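Local structure of putative oxidoreductase (Magnetospirillum magnetotacticum, 3C1A) at residues Pro10-Leu15 with Ala36-Ala41. The protein is probably an NAD(P)-dependent oxidoreductase, pairing a Rossmann-fold nucleotide-binding domain with a GFO/IDH/MocA-type C-terminal domain. Numbering follows the deposited sequence.
Sequences PVRLAL and ALVRLA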
# COMPACT_ATOMS: atom_id res chain seq x y z
N PRO A 10 -12.71 -2.84 -23.06
CA PRO A 10 -12.02 -2.39 -21.84
C PRO A 10 -12.85 -2.61 -20.59
O PRO A 10 -14.09 -2.53 -20.64
CB PRO A 10 -11.77 -0.89 -22.10
CG PRO A 10 -11.90 -0.73 -23.57
CD PRO A 10 -12.89 -1.75 -24.03
N VAL A 11 -12.16 -2.90 -19.49
CA VAL A 11 -12.81 -3.13 -18.22
C VAL A 11 -13.29 -1.76 -17.70
O VAL A 11 -12.52 -0.80 -17.67
CB VAL A 11 -11.86 -3.82 -17.20
CG1 VAL A 11 -12.49 -3.85 -15.80
CG2 VAL A 11 -11.49 -5.26 -17.67
N ARG A 12 -14.55 -1.69 -17.30
CA ARG A 12 -15.16 -0.41 -16.98
C ARG A 12 -15.00 -0.13 -15.49
O ARG A 12 -15.61 -0.77 -14.67
CB ARG A 12 -16.60 -0.42 -17.46
CG ARG A 12 -16.67 -0.72 -19.00
CD ARG A 12 -18.10 -0.80 -19.47
NE ARG A 12 -18.82 -1.92 -18.87
CZ ARG A 12 -18.78 -3.17 -19.34
NH1 ARG A 12 -18.06 -3.51 -20.41
NH2 ARG A 12 -19.47 -4.12 -18.71
N LEU A 13 -14.12 0.82 -15.19
CA LEU A 13 -13.78 1.20 -13.84
C LEU A 13 -14.38 2.50 -13.46
O LEU A 13 -14.57 3.38 -14.28
CB LEU A 13 -12.26 1.34 -13.68
CG LEU A 13 -11.38 0.15 -13.99
CD1 LEU A 13 -9.89 0.55 -13.76
CD2 LEU A 13 -11.78 -1.04 -13.14
N ALA A 14 -14.68 2.64 -12.17
CA ALA A 14 -15.10 3.92 -11.63
C ALA A 14 -14.22 4.26 -10.43
O ALA A 14 -13.70 3.37 -9.75
CB ALA A 14 -16.58 3.88 -11.24
N LEU A 15 -14.05 5.55 -10.18
CA LEU A 15 -13.20 6.03 -9.10
C LEU A 15 -14.00 6.88 -8.12
O LEU A 15 -14.77 7.79 -8.52
CB LEU A 15 -12.04 6.83 -9.69
CG LEU A 15 -11.08 7.56 -8.74
CD1 LEU A 15 -10.40 6.57 -7.81
CD2 LEU A 15 -10.05 8.35 -9.56
N ALA A 36 -11.04 1.51 -18.78
CA ALA A 36 -11.67 2.80 -19.06
C ALA A 36 -12.27 3.36 -17.76
O ALA A 36 -12.86 2.61 -16.98
CB ALA A 36 -12.77 2.62 -20.09
N LEU A 37 -12.11 4.66 -17.51
CA LEU A 37 -12.79 5.34 -16.39
C LEU A 37 -14.16 5.78 -16.90
O LEU A 37 -14.27 6.73 -17.65
CB LEU A 37 -11.97 6.54 -15.85
CG LEU A 37 -12.49 7.26 -14.61
CD1 LEU A 37 -12.38 6.33 -13.43
CD2 LEU A 37 -11.75 8.58 -14.38
N VAL A 38 -15.20 5.07 -16.48
CA VAL A 38 -16.55 5.32 -16.96
C VAL A 38 -17.42 6.20 -16.03
O VAL A 38 -18.40 6.81 -16.49
CB VAL A 38 -17.27 4.00 -17.30
CG1 VAL A 38 -16.45 3.17 -18.24
CG2 VAL A 38 -17.65 3.20 -16.03
N ARG A 39 -17.13 6.23 -14.72
CA ARG A 39 -17.71 7.23 -13.83
C ARG A 39 -16.65 7.71 -12.86
O ARG A 39 -15.70 6.98 -12.55
CB ARG A 39 -18.93 6.71 -13.00
CG ARG A 39 -20.03 6.07 -13.79
CD ARG A 39 -21.42 6.21 -13.16
NE ARG A 39 -22.40 5.50 -13.96
CZ ARG A 39 -23.72 5.70 -13.96
NH1 ARG A 39 -24.28 6.56 -13.14
NH2 ARG A 39 -24.49 4.94 -14.74
N LEU A 40 -16.84 8.93 -12.37
CA LEU A 40 -15.96 9.55 -11.37
C LEU A 40 -16.80 10.31 -10.37
O LEU A 40 -17.56 11.20 -10.76
CB LEU A 40 -15.02 10.54 -12.07
CG LEU A 40 -14.09 11.38 -11.19
CD1 LEU A 40 -13.11 10.47 -10.43
CD2 LEU A 40 -13.39 12.44 -12.07
N ALA A 41 -16.68 9.92 -9.10
CA ALA A 41 -17.20 10.67 -7.98
C ALA A 41 -16.05 11.29 -7.18
O ALA A 41 -15.36 10.61 -6.45
CB ALA A 41 -18.04 9.77 -7.10
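A36 is gripped by V11 and L13 where the first two parallel strands of the sheet pair, in the first beta-alpha-beta unit of the Rossmann fold, with helix 25-31 as the crossover. The pair illustrates how neighbouring strands keep bonding when one carries an extra residue. A36 N donates to V11 O (3.0 Å), while A36 O accepts the N-H of L13 almost head-on (2.8 Å). From the L13-L37 pair to the L15-L40 pair, one strand spends two residues and the other three, a beta bulge at V38, whose psi of -25° departs from extended geometry. V38 N still bonds L13 O (2.8 Å), and its CG1 rests against R12 CB at 3.7 Å. Cutting V38 back to an alanine removes both methyls, and the aliphatic base of R12 would probably lose the packing of CG1 against its CB and CG. Further along, L15 N donates to R39 O and L15 O accepts from A41 N. On the face toward helix 25-31, where I26 touches both L15 and L40, L15 CB meets L37 CD1. L15 turns its CG away from its own N (chi1 174°) and lies side by side with L40, bringing L15 CD2 to 3.8 Å from L40 CD1.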